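Local coordinates for xylanase inhibitor TL-XI (Triticum aestivum, PDB 3G7M), which inhibits xylanases noncompetitively and belongs to the small thaumatin-like proteins associated with plant defence, at residues A[12-17]-A[27-32]; A[43-48]-A[86-91]; A[93-98]-A[137-142]; A[98-103]-A[119-124]; A[113-118]-A[143-148]. The protein carries 4 engineered substitutions. All coordinates share one frame; numbering follows the deposited sequence.

Contact 1 (A[12-17]-A[27-32]); sequences TVWPAV and GTELHP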
# COMPACT_ATOMS: atom_id res chain seq x y z
N THR A 12 13.07 -3.32 -7.59
CA THR A 12 12.67 -3.67 -6.25
C THR A 12 11.79 -2.57 -5.66
O THR A 12 12.15 -1.39 -5.72
CB THR A 12 13.91 -3.88 -5.36
OG1 THR A 12 14.89 -4.66 -6.09
CG2 THR A 12 13.52 -4.61 -4.06
N VAL A 13 10.63 -2.94 -5.12
CA VAL A 13 9.87 -2.01 -4.26
C VAL A 13 9.75 -2.48 -2.80
O VAL A 13 9.78 -3.70 -2.52
CB VAL A 13 8.48 -1.67 -4.81
CG1 VAL A 13 8.55 -1.39 -6.27
CG2 VAL A 13 7.54 -2.75 -4.53
N TRP A 14 9.61 -1.51 -1.89
CA TRP A 14 9.56 -1.75 -0.44
C TRP A 14 8.18 -1.38 0.12
O TRP A 14 7.98 -0.24 0.54
CB TRP A 14 10.67 -0.94 0.26
CG TRP A 14 12.05 -1.60 0.23
CD1 TRP A 14 12.62 -2.41 1.21
CD2 TRP A 14 13.00 -1.51 -0.81
NE1 TRP A 14 13.87 -2.81 0.82
CE2 TRP A 14 14.13 -2.27 -0.41
CE3 TRP A 14 13.03 -0.85 -2.04
CZ2 TRP A 14 15.28 -2.40 -1.22
CZ3 TRP A 14 14.18 -0.97 -2.84
CH2 TRP A 14 15.29 -1.74 -2.42
N PRO A 15 7.23 -2.33 0.12
CA PRO A 15 5.88 -2.01 0.57
C PRO A 15 5.85 -1.64 2.04
O PRO A 15 6.63 -2.19 2.81
CB PRO A 15 5.10 -3.32 0.34
CG PRO A 15 5.89 -4.06 -0.63
CD PRO A 15 7.32 -3.71 -0.37
N ALA A 16 4.96 -0.72 2.43
CA ALA A 16 4.84 -0.32 3.80
C ALA A 16 3.39 -0.28 4.15
O ALA A 16 2.59 0.32 3.44
CB ALA A 16 5.45 1.01 4.01
N VAL A 17 3.07 -0.92 5.26
CA VAL A 17 1.74 -0.91 5.76
C VAL A 17 1.79 -0.23 7.13
O VAL A 17 2.57 -0.62 8.00
CB VAL A 17 1.15 -2.34 5.84
CG1 VAL A 17 -0.31 -2.34 6.33
CG2 VAL A 17 1.25 -3.03 4.50
N GLY A 27 6.83 -3.43 7.03
CA GLY A 27 6.93 -3.73 5.61
C GLY A 27 7.96 -4.79 5.29
O GLY A 27 8.53 -5.46 6.18
N THR A 28 8.24 -4.91 3.99
CA THR A 28 9.22 -5.85 3.50
C THR A 28 10.00 -5.33 2.26
O THR A 28 9.79 -4.21 1.76
CB THR A 28 8.56 -7.20 3.24
OG1 THR A 28 9.56 -8.19 3.07
CG2 THR A 28 7.69 -7.16 2.00
N GLU A 29 10.92 -6.15 1.80
CA GLU A 29 11.59 -5.89 0.56
C GLU A 29 10.95 -6.83 -0.48
O GLU A 29 10.90 -8.07 -0.28
CB GLU A 29 13.10 -6.14 0.73
CG GLU A 29 13.92 -6.21 -0.58
CD GLU A 29 15.39 -6.43 -0.26
OE1 GLU A 29 15.68 -7.09 0.77
OE2 GLU A 29 16.24 -5.95 -1.05
N LEU A 30 10.43 -6.26 -1.57
CA LEU A 30 9.88 -7.07 -2.64
C LEU A 30 10.64 -6.95 -3.97
O LEU A 30 10.53 -5.94 -4.65
CB LEU A 30 8.41 -6.78 -2.86
CG LEU A 30 7.42 -7.38 -1.87
CD1 LEU A 30 6.02 -7.16 -2.38
CD2 LEU A 30 7.65 -8.86 -1.60
N HIS A 31 11.39 -7.99 -4.32
CA HIS A 31 12.02 -8.06 -5.63
C HIS A 31 10.97 -8.16 -6.72
O HIS A 31 9.85 -8.59 -6.46
CB HIS A 31 12.99 -9.24 -5.69
CG HIS A 31 14.15 -9.11 -4.75
ND1 HIS A 31 14.15 -9.70 -3.50
CD2 HIS A 31 15.32 -8.43 -4.86
CE1 HIS A 31 15.29 -9.42 -2.88
NE2 HIS A 31 16.02 -8.65 -3.69
N PRO A 32 11.32 -7.75 -7.95
CA PRO A 32 10.42 -7.94 -9.06
C PRO A 32 9.86 -9.36 -9.08
O PRO A 32 10.62 -10.35 -9.12
CB PRO A 32 11.33 -7.70 -10.27
CG PRO A 32 12.28 -6.75 -9.82
CD PRO A 32 12.55 -7.07 -8.37

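Contact 2 (A[43-48]-A[86-91]); sequences IGSQYI and MAEVSV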
# COMPACT_ATOMS: atom_id res chain seq x y z
N ILE A 43 -10.95 -5.22 12.56
CA ILE A 43 -11.42 -3.82 12.48
C ILE A 43 -10.26 -2.86 12.20
O ILE A 43 -9.09 -3.18 12.46
CB ILE A 43 -12.19 -3.37 13.79
CG1 ILE A 43 -12.99 -2.08 13.55
CG2 ILE A 43 -11.23 -3.29 15.03
CD1 ILE A 43 -13.94 -1.68 14.70
N GLY A 44 -10.57 -1.68 11.67
CA GLY A 44 -9.56 -0.66 11.47
C GLY A 44 -9.24 -0.38 10.02
O GLY A 44 -9.71 -1.08 9.10
N SER A 45 -8.44 0.65 9.79
CA SER A 45 -7.97 0.96 8.44
C SER A 45 -6.45 1.11 8.41
O SER A 45 -5.83 1.48 9.42
CB SER A 45 -8.70 2.19 7.85
OG SER A 45 -8.84 3.22 8.83
N GLN A 46 -5.87 0.82 7.24
CA GLN A 46 -4.43 0.79 7.09
C GLN A 46 -4.06 1.56 5.84
O GLN A 46 -4.81 1.53 4.86
CB GLN A 46 -3.96 -0.65 6.94
CG GLN A 46 -4.36 -1.58 8.05
CD GLN A 46 -4.38 -3.04 7.62
OE1 GLN A 46 -5.04 -3.40 6.63
NE2 GLN A 46 -3.67 -3.90 8.36
N TYR A 47 -2.92 2.25 5.89
CA TYR A 47 -2.35 2.89 4.71
C TYR A 47 -1.40 1.88 4.14
O TYR A 47 -0.70 1.18 4.91
CB TYR A 47 -1.56 4.17 5.07
CG TYR A 47 -2.40 5.39 5.34
CD1 TYR A 47 -3.40 5.78 4.44
CD2 TYR A 47 -2.19 6.17 6.50
CE1 TYR A 47 -4.17 6.91 4.68
CE2 TYR A 47 -2.95 7.30 6.77
CZ TYR A 47 -3.95 7.67 5.86
OH TYR A 47 -4.73 8.80 6.14
N ILE A 48 -1.37 1.80 2.79
CA ILE A 48 -0.47 0.88 2.11
C ILE A 48 0.16 1.66 0.99
O ILE A 48 -0.54 2.26 0.17
CB ILE A 48 -1.28 -0.35 1.55
CG1 ILE A 48 -1.85 -1.16 2.71
CG2 ILE A 48 -0.42 -1.24 0.62
CD1 ILE A 48 -2.87 -2.15 2.32
N MET A 86 -0.85 6.60 -2.47
CA MET A 86 -1.46 6.15 -1.20
C MET A 86 -2.72 5.31 -1.35
O MET A 86 -3.79 5.80 -1.80
CB MET A 86 -1.79 7.32 -0.29
CG MET A 86 -0.70 7.65 0.66
SD MET A 86 -0.51 6.36 1.90
CE MET A 86 0.30 7.36 3.18
N ALA A 87 -2.57 4.04 -0.94
CA ALA A 87 -3.69 3.14 -0.88
C ALA A 87 -4.18 3.01 0.57
O ALA A 87 -3.37 2.93 1.51
CB ALA A 87 -3.27 1.83 -1.40
N GLU A 88 -5.51 3.01 0.74
CA GLU A 88 -6.18 2.86 2.05
C GLU A 88 -7.11 1.64 2.06
O GLU A 88 -7.92 1.46 1.17
CB GLU A 88 -6.99 4.13 2.37
CG GLU A 88 -7.04 4.54 3.83
CD GLU A 88 -8.28 4.06 4.55
OE1 GLU A 88 -8.83 4.83 5.38
OE2 GLU A 88 -8.68 2.90 4.35
N VAL A 89 -6.99 0.82 3.09
CA VAL A 89 -7.86 -0.34 3.22
C VAL A 89 -8.49 -0.30 4.60
O VAL A 89 -7.76 -0.33 5.59
CB VAL A 89 -7.07 -1.68 3.00
CG1 VAL A 89 -7.90 -2.92 3.39
CG2 VAL A 89 -6.58 -1.79 1.56
N SER A 90 -9.84 -0.23 4.65
CA SER A 90 -10.60 -0.35 5.91
C SER A 90 -11.24 -1.74 6.03
O SER A 90 -11.72 -2.31 5.05
CB SER A 90 -11.68 0.74 6.03
OG SER A 90 -11.16 2.05 5.81
N VAL A 91 -11.24 -2.29 7.24
CA VAL A 91 -11.85 -3.59 7.46
C VAL A 91 -12.97 -3.55 8.52
O VAL A 91 -12.78 -2.98 9.60
CB VAL A 91 -10.77 -4.62 7.86
CG1 VAL A 91 -11.36 -6.04 7.98
CG2 VAL A 91 -9.62 -4.60 6.84

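Contact 3 (A[93-98]-A[137-142]); sequences QGNYTY and SCSAAG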
# COMPACT_ATOMS: atom_id res chain seq x y z
N GLN A 93 -15.31 -6.78 10.42
CA GLN A 93 -15.24 -8.23 10.55
C GLN A 93 -15.77 -8.86 9.25
O GLN A 93 -17.02 -8.90 9.03
CB GLN A 93 -16.06 -8.71 11.79
CG GLN A 93 -15.34 -8.57 13.16
CD GLN A 93 -15.80 -9.63 14.20
OE1 GLN A 93 -14.98 -10.22 14.90
NE2 GLN A 93 -17.13 -9.86 14.30
N GLY A 94 -14.84 -9.32 8.40
CA GLY A 94 -15.20 -9.95 7.10
C GLY A 94 -15.22 -9.06 5.85
O GLY A 94 -14.66 -9.47 4.79
N ASN A 95 -15.88 -7.87 5.96
CA ASN A 95 -16.01 -6.86 4.85
C ASN A 95 -14.82 -5.91 4.66
O ASN A 95 -14.23 -5.42 5.65
CB ASN A 95 -17.25 -6.02 5.06
CG ASN A 95 -18.50 -6.82 4.89
OD1 ASN A 95 -19.44 -6.38 4.21
ND2 ASN A 95 -18.54 -8.01 5.50
N TYR A 96 -14.49 -5.62 3.40
CA TYR A 96 -13.33 -4.80 3.09
C TYR A 96 -13.81 -3.64 2.23
O TYR A 96 -14.72 -3.81 1.43
CB TYR A 96 -12.24 -5.59 2.32
CG TYR A 96 -11.67 -6.85 2.99
CD1 TYR A 96 -10.89 -6.76 4.15
CD2 TYR A 96 -11.89 -8.15 2.44
CE1 TYR A 96 -10.36 -7.92 4.77
CE2 TYR A 96 -11.37 -9.31 3.05
CZ TYR A 96 -10.61 -9.18 4.20
OH TYR A 96 -10.12 -10.33 4.80
N THR A 97 -13.20 -2.47 2.38
CA THR A 97 -13.33 -1.35 1.43
C THR A 97 -11.93 -0.93 1.13
O THR A 97 -11.09 -0.90 2.04
CB THR A 97 -14.06 -0.12 2.01
OG1 THR A 97 -13.44 0.29 3.24
CG2 THR A 97 -15.53 -0.46 2.33
N TYR A 98 -11.66 -0.61 -0.13
CA TYR A 98 -10.29 -0.26 -0.54
C TYR A 98 -10.26 0.96 -1.46
O TYR A 98 -10.96 1.01 -2.46
CB TYR A 98 -9.58 -1.48 -1.15
CG TYR A 98 -10.43 -2.28 -2.13
CD1 TYR A 98 -11.38 -3.19 -1.68
CD2 TYR A 98 -10.29 -2.11 -3.49
CE1 TYR A 98 -12.15 -3.89 -2.56
CE2 TYR A 98 -11.08 -2.80 -4.39
CZ TYR A 98 -12.01 -3.69 -3.91
OH TYR A 98 -12.80 -4.40 -4.80
N SER A 137 -16.02 -1.48 -2.70
CA SER A 137 -16.31 -2.34 -1.55
C SER A 137 -16.24 -3.82 -1.93
O SER A 137 -16.53 -4.20 -3.07
CB SER A 137 -17.68 -1.98 -0.93
OG SER A 137 -18.73 -1.93 -1.91
N CYS A 138 -15.84 -4.65 -0.98
CA CYS A 138 -15.72 -6.09 -1.15
C CYS A 138 -16.34 -6.77 0.05
O CYS A 138 -16.01 -6.44 1.18
CB CYS A 138 -14.25 -6.48 -1.19
SG CYS A 138 -14.12 -8.12 -1.74
N SER A 139 -17.23 -7.75 -0.20
CA SER A 139 -18.05 -8.30 0.88
C SER A 139 -18.25 -9.81 0.66
O SER A 139 -19.29 -10.24 0.11
CB SER A 139 -19.42 -7.52 0.99
OG SER A 139 -20.27 -7.91 2.09
N ALA A 140 -17.24 -10.62 1.05
CA ALA A 140 -17.51 -12.08 1.09
C ALA A 140 -16.92 -12.79 2.32
O ALA A 140 -16.03 -12.24 3.02
CB ALA A 140 -17.04 -12.79 -0.21
N ALA A 141 -17.43 -14.01 2.59
CA ALA A 141 -16.96 -14.81 3.71
C ALA A 141 -15.47 -15.18 3.58
O ALA A 141 -14.74 -15.12 4.59
CB ALA A 141 -17.85 -16.10 3.91
N GLY A 142 -15.03 -15.54 2.37
CA GLY A 142 -13.65 -15.99 2.18
C GLY A 142 -12.90 -15.21 1.10
O GLY A 142 -12.11 -15.80 0.34

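Contact 4 (A[98-103]-A[119-124]); sequences YGVTST and DALPCR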
# COMPACT_ATOMS: atom_id res chain seq x y z
N TYR A 98 -11.66 -0.61 -0.13
CA TYR A 98 -10.29 -0.26 -0.54
C TYR A 98 -10.26 0.96 -1.46
O TYR A 98 -10.96 1.01 -2.46
CB TYR A 98 -9.58 -1.48 -1.15
CG TYR A 98 -10.43 -2.28 -2.13
CD1 TYR A 98 -11.38 -3.19 -1.68
CD2 TYR A 98 -10.29 -2.11 -3.49
CE1 TYR A 98 -12.15 -3.89 -2.56
CE2 TYR A 98 -11.08 -2.80 -4.39
CZ TYR A 98 -12.01 -3.69 -3.91
OH TYR A 98 -12.80 -4.40 -4.80
N GLY A 99 -9.47 1.96 -1.10
CA GLY A 99 -9.43 3.22 -1.86
C GLY A 99 -8.00 3.65 -2.09
O GLY A 99 -7.08 3.11 -1.48
N VAL A 100 -7.80 4.60 -2.98
CA VAL A 100 -6.46 4.94 -3.39
C VAL A 100 -6.50 6.35 -3.87
O VAL A 100 -7.53 6.80 -4.35
CB VAL A 100 -5.94 3.94 -4.52
CG1 VAL A 100 -6.76 4.06 -5.82
CG2 VAL A 100 -4.39 4.07 -4.78
N THR A 101 -5.37 7.04 -3.74
CA THR A 101 -5.19 8.38 -4.33
C THR A 101 -3.83 8.57 -4.98
O THR A 101 -2.85 7.98 -4.57
CB THR A 101 -5.38 9.47 -3.28
OG1 THR A 101 -5.14 10.75 -3.90
CG2 THR A 101 -4.43 9.28 -2.11
N SER A 102 -3.76 9.42 -5.99
CA SER A 102 -2.48 9.83 -6.55
C SER A 102 -2.51 11.36 -6.75
O SER A 102 -1.92 11.91 -7.68
CB SER A 102 -2.17 9.04 -7.82
OG SER A 102 -3.11 9.37 -8.81
N THR A 103 -3.21 12.04 -5.85
CA THR A 103 -3.30 13.47 -5.94
C THR A 103 -2.89 14.11 -4.62
O THR A 103 -2.32 15.21 -4.61
CB THR A 103 -4.69 13.92 -6.39
OG1 THR A 103 -5.16 13.02 -7.40
CG2 THR A 103 -4.68 15.36 -6.98
N ASP A 119 -14.83 -5.26 -7.48
CA ASP A 119 -14.39 -4.79 -8.77
C ASP A 119 -13.04 -4.14 -8.64
O ASP A 119 -12.67 -3.66 -7.59
CB ASP A 119 -15.37 -3.78 -9.32
CG ASP A 119 -16.70 -4.39 -9.60
OD1 ASP A 119 -16.72 -5.54 -10.07
OD2 ASP A 119 -17.72 -3.72 -9.36
N ALA A 120 -12.32 -4.12 -9.75
CA ALA A 120 -10.98 -3.58 -9.79
C ALA A 120 -10.98 -2.04 -9.63
O ALA A 120 -11.85 -1.36 -10.18
CB ALA A 120 -10.32 -4.00 -11.12
N LEU A 121 -10.01 -1.51 -8.87
CA LEU A 121 -9.79 -0.07 -8.71
C LEU A 121 -8.40 0.35 -9.21
O LEU A 121 -7.43 0.19 -8.49
CB LEU A 121 -9.95 0.32 -7.24
CG LEU A 121 -10.02 1.81 -6.91
CD1 LEU A 121 -11.33 2.44 -7.36
CD2 LEU A 121 -9.84 2.03 -5.44
N PRO A 122 -8.29 0.89 -10.46
CA PRO A 122 -7.00 1.24 -11.02
C PRO A 122 -6.50 2.63 -10.60
O PRO A 122 -7.31 3.53 -10.34
CB PRO A 122 -7.25 1.25 -12.53
CG PRO A 122 -8.67 1.62 -12.67
CD PRO A 122 -9.39 1.18 -11.40
N CYS A 123 -5.17 2.76 -10.54
CA CYS A 123 -4.47 4.02 -10.34
C CYS A 123 -3.08 3.98 -11.00
O CYS A 123 -2.08 3.70 -10.33
CB CYS A 123 -4.35 4.31 -8.85
SG CYS A 123 -3.76 6.01 -8.55
N ARG A 124 -3.03 4.26 -12.30
CA ARG A 124 -1.82 3.99 -13.11
C ARG A 124 -0.94 5.19 -13.44
O ARG A 124 0.25 5.02 -13.75
CB ARG A 124 -2.20 3.19 -14.35
CG ARG A 124 -2.74 1.80 -13.95
CD ARG A 124 -3.21 1.01 -15.13
NE ARG A 124 -3.72 -0.29 -14.68
CZ ARG A 124 -4.12 -1.28 -15.48
NH1 ARG A 124 -4.10 -1.14 -16.82
NH2 ARG A 124 -4.57 -2.41 -14.94

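Contact 5 (A[113-118]-A[143-148]); sequences LKCSSG and SRLQIV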
# COMPACT_ATOMS: atom_id res chain seq x y z
N LEU A 113 -5.68 -1.85 -6.92
CA LEU A 113 -6.30 -2.53 -5.78
C LEU A 113 -7.45 -3.35 -6.29
O LEU A 113 -8.33 -2.84 -7.01
CB LEU A 113 -6.81 -1.51 -4.76
CG LEU A 113 -5.73 -0.75 -3.96
CD1 LEU A 113 -5.00 0.32 -4.82
CD2 LEU A 113 -6.33 -0.09 -2.74
N LYS A 114 -7.43 -4.64 -5.97
CA LYS A 114 -8.53 -5.53 -6.36
C LYS A 114 -8.96 -6.57 -5.31
O LYS A 114 -8.16 -7.03 -4.49
CB LYS A 114 -8.27 -6.18 -7.74
CG LYS A 114 -6.96 -6.94 -7.86
CD LYS A 114 -6.71 -7.42 -9.29
CE LYS A 114 -6.16 -6.28 -10.14
NZ LYS A 114 -5.79 -6.76 -11.47
N CYS A 115 -10.24 -6.94 -5.37
CA CYS A 115 -10.79 -7.96 -4.51
C CYS A 115 -11.38 -9.09 -5.35
O CYS A 115 -11.94 -8.84 -6.43
CB CYS A 115 -11.86 -7.37 -3.62
SG CYS A 115 -12.13 -8.35 -2.16
N SER A 116 -11.27 -10.32 -4.83
CA SER A 116 -11.79 -11.50 -5.50
C SER A 116 -13.33 -11.49 -5.56
O SER A 116 -13.94 -12.24 -6.32
CB SER A 116 -11.26 -12.76 -4.82
OG SER A 116 -11.62 -12.82 -3.45
N SER A 117 -13.93 -10.63 -4.74
CA SER A 117 -15.37 -10.44 -4.67
C SER A 117 -15.80 -9.06 -5.18
O SER A 117 -16.99 -8.81 -5.47
CB SER A 117 -15.85 -10.63 -3.23
OG SER A 117 -15.55 -11.95 -2.84
N GLY A 118 -14.82 -8.16 -5.31
CA GLY A 118 -15.13 -6.82 -5.71
C GLY A 118 -14.63 -6.51 -7.08
O GLY A 118 -14.06 -7.37 -7.75
N SER A 143 -13.13 -13.89 1.05
CA SER A 143 -12.61 -13.03 -0.04
C SER A 143 -11.11 -12.73 0.06
O SER A 143 -10.48 -12.96 1.10
CB SER A 143 -13.45 -11.75 -0.20
OG SER A 143 -13.53 -11.03 1.02
N ARG A 144 -10.53 -12.20 -1.03
CA ARG A 144 -9.09 -12.04 -1.09
C ARG A 144 -8.68 -10.70 -1.70
O ARG A 144 -8.98 -10.45 -2.86
CB ARG A 144 -8.48 -13.22 -1.87
CG ARG A 144 -8.32 -14.43 -0.98
CD ARG A 144 -8.41 -15.73 -1.73
NE ARG A 144 -8.66 -16.81 -0.76
CZ ARG A 144 -9.08 -18.04 -1.08
NH1 ARG A 144 -9.31 -18.37 -2.35
NH2 ARG A 144 -9.29 -18.94 -0.12
N LEU A 145 -8.00 -9.86 -0.92
CA LEU A 145 -7.52 -8.55 -1.37
C LEU A 145 -6.13 -8.60 -2.00
O LEU A 145 -5.21 -9.29 -1.48
CB LEU A 145 -7.45 -7.58 -0.19
CG LEU A 145 -8.76 -6.96 0.31
CD1 LEU A 145 -8.47 -6.14 1.53
CD2 LEU A 145 -9.35 -6.05 -0.77
N GLN A 146 -5.97 -7.84 -3.11
CA GLN A 146 -4.69 -7.74 -3.81
C GLN A 146 -4.31 -6.30 -4.18
O GLN A 146 -5.08 -5.58 -4.83
CB GLN A 146 -4.68 -8.63 -5.05
CG GLN A 146 -3.29 -8.90 -5.59
CD GLN A 146 -3.27 -9.99 -6.66
OE1 GLN A 146 -4.34 -10.39 -7.18
NE2 GLN A 146 -2.07 -10.47 -6.99
N ILE A 147 -3.12 -5.88 -3.75
CA ILE A 147 -2.53 -4.63 -4.19
C ILE A 147 -1.40 -4.96 -5.16
O ILE A 147 -0.48 -5.71 -4.83
CB ILE A 147 -1.97 -3.86 -3.02
CG1 ILE A 147 -2.92 -3.90 -1.82
CG2 ILE A 147 -1.66 -2.46 -3.43
CD1 ILE A 147 -4.22 -3.15 -1.99
N VAL A 148 -1.47 -4.43 -6.37
CA VAL A 148 -0.40 -4.66 -7.34
C VAL A 148 0.33 -3.32 -7.59
O VAL A 148 -0.30 -2.25 -7.78
CB VAL A 148 -0.93 -5.34 -8.67
CG1 VAL A 148 0.21 -5.76 -9.59
CG2 VAL A 148 -1.80 -6.54 -8.36

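Contact 1 (A[12-17]-A[27-32])
A chi1 of 167° swings Glu29 CG away from the backbone N and the chain stays extended beyond it, while Trp14 turns its indole to the same flank by placing CG beside its own backbone N (chi1 -82°). The two side chains therefore run alongside each other and point the same way. Glu29 CB lies 3.4 Å from Trp14 NE1, the carboxylate plane is only 23° from that of the indole, and Glu29 OE2 ends 3.7 Å from Trp14 CZ2. Glu29 CB sits obliquely to the indole, and the contact is van der Waals packing of an aliphatic stem on the ring rather than a stack. Thr12, two residues before Trp14, puts its CG2 over one indole face, offset toward the rim, and that methyl also lies 3.9 Å from Glu29 CG. On the other flank Leu30 crosses Pro15 at about a right angle, with Leu30 CD1 3.6 Å from Pro15 CG.

Between the two groups the backbones are bonded in both directions: Val13 N to Leu30 O at 3.0 Å and Leu30 N to Val13 O at 2.8 Å. Farther along, Thr28 N reaches Pro15 O only weakly. The pairs Val13 with Leu30 and Ala16 with Gly27 are both antiparallel, a pairing that persists although the 28-32 chain has left regular strand. Trp14 and Ala16 are bonded in turn to Arg51 and Trp49 of strand 44-52. Such geometry is that of a beta-hairpin forming one edge of the six-stranded antiparallel sheet in this thaumatin-like fold.

Contact 2 (A[43-48]-A[86-91])
Ile48 has the most surface buried by the contact, followed by Val89 and Val91, and all three lie on the same sheet face as Gln46 and Ala87. Ile48 crosses Val89 obliquely, with Ile48 CD1 3.8 Å from Val89 CG2; CG2 reaches that spot by standing beside the backbone N of Val89 while CG1 is anti to it (chi1 169°). Ile48 CB also packs on Ala87 CB at 4.2 Å. Val91 is covered chiefly by backbone: its N donates to Gly44 O at 2.7 Å, and its CB lies 3.9 Å from that same oxygen.

The hydrogen-bonded pairs Gln46 with Val89 and Ile48 with Ala87 carry two bonds each, and the strand axes run 161° apart. Tyr47, on the face shared with Ser45, Glu88 and Ser90, takes Met86 CE over one ring face, offset toward the rim, with Met86 SD 4.6 Å from the ring centroid: an oblique Met-aromatic contact. Ser90 OG donates to the syn lone pair of Glu88 OE2 on this side. Ala87 meets Leu113 of the second sheet, whereas Val89 touches Tyr98 of the neighbouring strand 95-101. This two-faced ladder is the antiparallel pairing expected within one sheet of the beta sandwich of thaumatin-like proteins.

Contact 3 (A[93-98]-A[137-142])
Tyr98 and Cys138 make the compact part of this contact. The Tyr98 ring presents its edge, with Cys138 CB lying in the ring plane 3.6 Å from CE1, and Tyr96 CB closes on the same Cys138 CB at 4.1 Å. Beside them Tyr96 and Cys138 form a hydrogen-bonded antiparallel pair: Tyr96 N to Cys138 O at 2.8 Å, with an N-H...O angle of 172°, and the return bond from Cys138 N to Tyr96 O of the same length. All three side chains are buried.

The opposite face is looser and more exposed. Thr97 CG2 only brushes Ser137 CB at 4.2 Å. Ser139 OG donates to Asn95 OD1 at 2.7 Å, the one side-chain hydrogen bond between the segments; it approaches from above the carbonyl plane, 49° out of it, and not on a lone pair. Beyond Ser139 the chains part, and Gly94 faces Ala140 without pairing.

Cys138 SG, turned away from the backbone N (chi1 -168°), is directed into the interior, where it is bonded to Cys115 SG of the other sheet. The chemistry thus implies a covalent clamp behind a short bonded ladder, with a polar, solvent-facing front contributing a single hydroxyl-amide link.

Contact 4 (A[98-103]-A[119-124])
Val100 and Leu121 slide past each other in opposite directions, each projecting from its strand toward the other, with Val100 CG1 3.7 Å from Leu121 CD2. Leu121 CG is anti to the backbone N (chi1 -169°), which sends the isobutyl group toward strand 98-101; its CD2 methyl ends near Tyr98 O as well as Val100. Cys123 likewise points across, and its CB fits against both methyls of Val100, the nearer being CG1 at 3.9 Å. These contacts interdigitate side chains between backbones that nowhere pair: the axes of strands 98-101 and 121-123 are 7.9 Å apart at closest approach and run nearly parallel, 16° from each other.

The two ends of the row are polar. At one, the hydroxyl of Tyr98 donates to Asp119 O at 2.9 Å; the oxygen lies at the ring edge, near its plane, and the hydroxyl is tilted 27° from the carbonyl plane of Asp119. The phenol therefore spans the gap and is tied to the loop entering strand 121-123. At the other end, Ser102 OG lies 3.4 Å from Cys123 SG, a van der Waals neighbour; the polar needs of that hydroxyl are met by Gly127 N, Cys128 N and Lys125 O, in the loop that Cys123 joins through its disulfide to Cys128. Thr101 OG1 accepts from Thr103 N, an ST turn, and is also hydrogen-bonded to Asp129 OD2. Leu113 adds its side chain to Val100 and Tyr98. Spacing and near alignment of this kind mark the hydrophobic interior of a beta sandwich, where strands of two facing sheets pack in this thaumatin-like protein.

Contact 5 (A[113-118]-A[143-148])
The antiparallel ladder that sets Leu113, Lys114 and Cys115 against Ile147, Gln146 and Leu145 belongs to the five-stranded mixed sheet of the sandwich, where strands 111-115 and 145-149 are neighbours. The axes of 113-115 and 145-148 come within 4.7 Å. Lys114 and Gln146 form the hydrogen-bonded pair, with Lys114 N to Gln146 O at 2.8 Å and Gln146 N to Lys114 O at 2.7 Å. Their side chains lie alongside each other and point the same way, touching through Lys114 CG and Gln146 CB, while Gln146 NE2 is hydrogen-bonded to Thr6 OG1 of the adjoining strand.

The other face carries the apolar pairs. Leu113 and Ile147 also run side by side, and Ile147 CD1 comes 3.5 Å from Leu113 CG. Leu145 CD2 reaches Cys115 SG at 3.9 Å; Leu145 and Cys115 both touch Tyr98 of the opposing sheet.

Past Cys115 the ladder continues in a different way. Ser116 N donates to Arg144 O at 3.0 Å, but the return bond ends on a side chain: Arg144 N donates to Ser116 OG at 2.7 Å. With chi1 at 59°, that hydroxyl sits between its own backbone N and carbonyl carbon, facing the backbone of segment 143-148. Ser117 OG then packs on Ser143 CB; the Ser143 hydroxyl makes a weak hydrogen bond to Ala140 O. The chemistry implies a sheet with an oily inner side and a polar outer one, in which a serine hydroxyl takes the acceptor place of a backbone carbonyl after regular strand geometry ends.

In the fold
From the N terminus, contact 1 comes first and closes the short hairpin loop between residues 17 and 27; contact 2 follows in series, bridging the long excursion from 48 to 86. The two touch where Val17 packs on strand 44-52. Strand 86-91 then leads into strand 95-101, which contacts 3 and 4 share through Tyr98; the loop of contact 4 lies wholly within that of contact 3. Contact 5 crosses both, its segments alternating with theirs. Contacts 1, 2 and 3 build the six-stranded sheet, contact 5 the mixed one, and contact 4 packs one on the other. The Cys115-Cys138 disulfide fastens contact 3 to contact 5.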